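Local coordinates for uncharacterized protein XCC1541 (Xanthomonas campestris pv. campestris, PDB 2QJW) that is uncharacterised but, as a putative hydrolase of the alpha/beta hydrolase superfamily, probably cleaves a substrate that remains unidentified, at residues A[7-12]-A[36-41]; A[11-16]-A[81-86]. All blocks are in the same frame, centred on the assembly; numbering follows the deposited sequence.

Interaction 1 (A[7-12]-A[36-41]); sequences CILAHG and HERPDF
The polar part of the contact begins with two backbone hydrogen bonds, from Glu37 N to Cys7 O (3.0 Å) and from Leu9 N to Glu37 O (3.0 Å). Glu37 thus gives and receives with residues on both sides of Ile8, the pattern of parallel strands. Past Leu9 the chains spread, and one water takes over: it donates to Leu9 O and Pro39 O and accepts from His11 N. A third direct bond involves a side chain. Phe41 N, at the N-cap position of helix 42-45, donates to His11 NE2 over 3.0 Å at 161°, reaching it somewhat out of the ring plane. At the other nitrogen, His11 ND1 donates to Gly12 O (2.7 Å), which lies almost in that plane. Bonds at both nitrogens fix the ring's rotation and are consistent with the proton sitting on ND1. Its chi1 of 75°, with CG between the backbone N and the carbonyl carbon, turns the ring toward Phe41.

These segments complete the beta-alpha-beta unit of strand 6-10, helix 20-31 and strand 35-37, in which the second strand forms an edge of the parallel sheet within this chain.

The apolar contacts of Ile8 and Leu9 lie on opposite faces of the sheet. With Glu37 on its face, Ile8 sets CG2 3.7 Å from Pro39 CG, the side chains crossing at about a right angle; Ile66 of helix 56-71 touches Pro39 there. Under helix 20-31, Leu9 CB meets the aliphatic Arg38 CG at 3.9 Å, and Ala26 packs on both residues. Beyond the strand ends the aromatic pair is oblique: the His11 and Phe41 planes stand at 59°, Phe41 CD2 lies over one histidine face, and Phe41 CE2 continues to Ala10 CB at 3.9 Å.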
# COMPACT_ATOMS: atom_id res chain seq x y z
N CYS A 7 8.85 -19.58 -3.65
CA CYS A 7 9.22 -18.35 -2.92
C CYS A 7 10.40 -18.60 -1.99
O CYS A 7 10.42 -19.59 -1.26
CB CYS A 7 8.07 -17.85 -2.09
SG CYS A 7 6.63 -17.36 -3.00
N ILE A 8 11.42 -17.75 -2.09
CA ILE A 8 12.57 -17.80 -1.16
C ILE A 8 12.44 -16.59 -0.27
O ILE A 8 12.41 -15.49 -0.77
CB ILE A 8 13.90 -17.86 -1.86
CG1 ILE A 8 13.98 -19.04 -2.84
CG2 ILE A 8 15.02 -17.92 -0.76
CD1 ILE A 8 15.09 -19.07 -3.80
N LEU A 9 12.28 -16.80 1.04
CA LEU A 9 11.95 -15.76 2.03
C LEU A 9 13.16 -15.56 2.93
O LEU A 9 13.52 -16.49 3.67
CB LEU A 9 10.76 -16.22 2.85
CG LEU A 9 9.63 -16.77 1.97
CD1 LEU A 9 8.62 -17.42 2.87
CD2 LEU A 9 9.02 -15.67 1.07
N ALA A 10 13.82 -14.39 2.87
CA ALA A 10 15.08 -14.15 3.59
C ALA A 10 14.93 -13.27 4.81
O ALA A 10 14.54 -12.11 4.71
CB ALA A 10 16.03 -13.47 2.63
N HIS A 11 15.24 -13.87 5.94
CA HIS A 11 15.16 -13.18 7.22
C HIS A 11 16.17 -12.07 7.40
O HIS A 11 17.19 -12.02 6.73
CB HIS A 11 15.24 -14.20 8.36
CG HIS A 11 16.62 -14.77 8.63
ND1 HIS A 11 17.66 -14.05 9.21
CD2 HIS A 11 17.13 -15.99 8.35
CE1 HIS A 11 18.73 -14.83 9.30
NE2 HIS A 11 18.44 -16.00 8.77
N GLY A 12 15.86 -11.13 8.31
CA GLY A 12 16.72 -10.00 8.59
C GLY A 12 17.91 -10.35 9.48
O GLY A 12 18.04 -11.47 9.98
N HIS A 36 7.89 -22.96 -0.92
CA HIS A 36 8.63 -21.92 -0.18
C HIS A 36 9.72 -22.49 0.67
O HIS A 36 9.67 -23.67 1.06
CB HIS A 36 7.67 -21.11 0.66
CG HIS A 36 6.79 -21.94 1.51
ND1 HIS A 36 7.13 -22.29 2.79
CD2 HIS A 36 5.61 -22.53 1.24
CE1 HIS A 36 6.18 -23.06 3.29
NE2 HIS A 36 5.24 -23.22 2.37
N GLU A 37 10.72 -21.65 0.94
CA GLU A 37 11.79 -21.98 1.85
C GLU A 37 12.29 -20.71 2.51
O GLU A 37 12.22 -19.64 1.95
CB GLU A 37 12.95 -22.72 1.19
CG GLU A 37 13.79 -21.91 0.27
CD GLU A 37 14.83 -22.71 -0.50
OE1 GLU A 37 15.83 -23.14 0.14
OE2 GLU A 37 14.68 -22.87 -1.74
N ARG A 38 12.82 -20.87 3.74
CA ARG A 38 13.36 -19.80 4.56
C ARG A 38 14.80 -20.17 4.92
O ARG A 38 15.02 -20.93 5.90
CB ARG A 38 12.52 -19.66 5.80
CG ARG A 38 11.18 -18.99 5.52
CD ARG A 38 10.25 -19.17 6.73
NE ARG A 38 9.75 -20.50 6.76
CZ ARG A 38 9.14 -21.05 7.80
NH1 ARG A 38 8.98 -20.38 8.94
NH2 ARG A 38 8.70 -22.29 7.70
N PRO A 39 15.76 -19.72 4.10
CA PRO A 39 17.13 -20.13 4.39
C PRO A 39 17.64 -19.54 5.72
O PRO A 39 17.24 -18.46 6.11
CB PRO A 39 17.92 -19.57 3.24
CG PRO A 39 16.87 -19.41 2.09
CD PRO A 39 15.65 -18.98 2.83
N ASP A 40 18.56 -20.25 6.33
CA ASP A 40 19.14 -19.81 7.60
C ASP A 40 20.44 -19.11 7.31
O ASP A 40 21.38 -19.68 6.75
CB ASP A 40 19.38 -21.05 8.44
CG ASP A 40 19.75 -20.70 9.87
OD1 ASP A 40 20.32 -19.61 10.08
OD2 ASP A 40 19.38 -21.46 10.79
N PHE A 41 20.49 -17.83 7.64
CA PHE A 41 21.68 -17.04 7.49
C PHE A 41 22.32 -16.68 8.85
O PHE A 41 23.18 -15.78 8.86
CB PHE A 41 21.37 -15.74 6.75
CG PHE A 41 20.69 -15.93 5.42
CD1 PHE A 41 21.42 -16.24 4.29
CD2 PHE A 41 19.30 -15.69 5.29
CE1 PHE A 41 20.82 -16.34 3.03
CE2 PHE A 41 18.70 -15.85 4.07
CZ PHE A 41 19.45 -16.16 2.93
O HOH W 1 15.14 -16.74 5.90

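Interaction 2 (A[11-16]-A[81-86]); sequences HGFESG and SSLGSY
Leu83 CD2 approaches the Phe13 ring obliquely and packs 3.9 Å from Phe13 CB, while Glu14 CG covers one face of that ring near its rim, 3.6 Å above the plane. The His11 ring has Gly16 CA over its centre, 3.5 Å above the plane, and meets Phe41 as well. Leu83 CG lies anti to the backbone N (chi1 -174°), which carries CD2 across to Phe13.

The curl of 11-16 is a type II turn from Gly12 to Ser15. Gly12 O accepts from Ser15 N as well as from the His11 ring, the two donors arriving from opposite faces of the carbonyl plane, so the peptide before Phe13 is held in orientation. No direct hydrogen bond joins the segments. A water does: it accepts from Phe13 N at 2.8 Å and from Leu83 N at 3.0 Å, with Ser82 OG 2.9 Å from it. Two converging backbone N-H groups beside a serine fit the oxyanion hole of alpha/beta hydrolases. Ser82 itself has phi 53° and psi -119°, the strained conformation of a nucleophile elbow, and is probably the nucleophile of a triad with His156 and Asp130.

Glycines let the backbones close up. Gly12 CA sits 3.4 Å from Ser81 O, and His11 O comes within 3.5 Å of Gly84 CA, an approach that depends on Gly84 having no side chain.

His11 O is also bonded by Arg59 of helix 56-71, whose side chain touches Leu83, and Asp45 of helix 42-45 packs against Phe13 and Leu83. Strand 6-10 ends just before His11 and strand 76-81 at Ser81, which places the contact at the carboxyl ends of these neighbouring strands, where helix 83-92 starts.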
# COMPACT_ATOMS: atom_id res chain seq x y z
N HIS A 11 15.24 -13.87 5.94
CA HIS A 11 15.16 -13.18 7.22
C HIS A 11 16.17 -12.07 7.40
O HIS A 11 17.19 -12.02 6.73
CB HIS A 11 15.24 -14.20 8.36
CG HIS A 11 16.62 -14.77 8.63
ND1 HIS A 11 17.66 -14.05 9.21
CD2 HIS A 11 17.13 -15.99 8.35
CE1 HIS A 11 18.73 -14.83 9.30
NE2 HIS A 11 18.44 -16.00 8.77
N GLY A 12 15.86 -11.13 8.31
CA GLY A 12 16.72 -10.00 8.59
C GLY A 12 17.91 -10.35 9.48
O GLY A 12 18.04 -11.47 9.98
N PHE A 13 18.72 -9.33 9.73
CA PHE A 13 19.92 -9.47 10.51
C PHE A 13 19.61 -9.88 11.94
O PHE A 13 18.71 -9.34 12.59
CB PHE A 13 20.71 -8.15 10.50
CG PHE A 13 21.98 -8.19 11.30
CD1 PHE A 13 23.06 -8.91 10.86
CD2 PHE A 13 22.09 -7.48 12.48
CE1 PHE A 13 24.24 -8.91 11.58
CE2 PHE A 13 23.27 -7.48 13.21
CZ PHE A 13 24.34 -8.22 12.77
N GLU A 14 20.31 -10.90 12.42
CA GLU A 14 20.15 -11.44 13.79
C GLU A 14 18.75 -11.97 14.04
O GLU A 14 18.33 -12.09 15.17
CB GLU A 14 20.56 -10.43 14.88
CG GLU A 14 22.07 -10.32 15.01
CD GLU A 14 22.53 -9.31 16.04
OE1 GLU A 14 21.72 -8.47 16.50
OE2 GLU A 14 23.73 -9.36 16.37
N SER A 15 18.02 -12.27 12.97
CA SER A 15 16.74 -12.81 13.13
C SER A 15 17.07 -14.25 12.80
O SER A 15 18.19 -14.74 13.07
CB SER A 15 15.74 -12.14 12.16
OG SER A 15 14.46 -12.63 12.39
N GLY A 16 16.16 -14.99 12.26
CA GLY A 16 16.44 -16.37 11.86
C GLY A 16 15.27 -16.81 11.03
O GLY A 16 14.32 -16.08 10.87
N SER A 81 13.00 -9.34 4.62
CA SER A 81 12.86 -8.25 5.58
C SER A 81 14.24 -7.64 5.83
O SER A 81 15.17 -8.39 6.08
CB SER A 81 12.29 -8.74 6.89
OG SER A 81 12.18 -7.66 7.79
N SER A 82 14.34 -6.31 5.75
CA SER A 82 15.57 -5.55 6.11
C SER A 82 16.80 -6.13 5.37
O SER A 82 16.81 -6.10 4.14
CB SER A 82 15.69 -5.48 7.64
OG SER A 82 16.64 -4.43 7.91
N LEU A 83 17.82 -6.62 6.09
CA LEU A 83 18.99 -7.17 5.39
C LEU A 83 18.57 -8.24 4.38
O LEU A 83 19.18 -8.36 3.32
CB LEU A 83 19.98 -7.74 6.38
CG LEU A 83 21.31 -8.24 5.81
CD1 LEU A 83 22.02 -7.19 4.97
CD2 LEU A 83 22.20 -8.75 6.95
N GLY A 84 17.53 -9.00 4.73
CA GLY A 84 16.98 -10.01 3.82
C GLY A 84 16.43 -9.41 2.57
O GLY A 84 16.54 -10.01 1.49
N SER A 85 15.82 -8.22 2.68
CA SER A 85 15.37 -7.52 1.49
C SER A 85 16.51 -7.05 0.61
O SER A 85 16.41 -7.12 -0.61
CB SER A 85 14.49 -6.32 1.85
OG SER A 85 13.28 -6.77 2.40
N TYR A 86 17.55 -6.54 1.26
CA TYR A 86 18.71 -6.07 0.54
C TYR A 86 19.27 -7.23 -0.28
O TYR A 86 19.49 -7.07 -1.47
CB TYR A 86 19.76 -5.59 1.51
CG TYR A 86 21.03 -5.22 0.82
CD1 TYR A 86 21.17 -4.02 0.14
CD2 TYR A 86 22.09 -6.10 0.81
CE1 TYR A 86 22.36 -3.65 -0.52
CE2 TYR A 86 23.31 -5.77 0.15
CZ TYR A 86 23.44 -4.55 -0.51
OH TYR A 86 24.62 -4.27 -1.14
O HOH W 2 18.13 -6.65 9.04

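Overall arrangement
Both contacts are buried, their centres about 9 Å apart. Interaction 1 includes strand 6-10 and interaction 2 takes up the loop that follows it; the two share His11 and Gly12. Interaction 1 pairs strand 6-10 with the edge strand 35-37, where His36 and Glu37 are partly exposed, as is Arg38 just beyond; it combines direct backbone bonds, a bond to a histidine side chain and a water, and buries 494 Å². Interaction 2, at the presumed catalytic centre, buries 205 Å²; lacking direct hydrogen bonds between its segments, it combines close glycine packing with a water bridge. Ala10 O lies 3.2 Å from Ser81 N, a probable hydrogen bond linking the two.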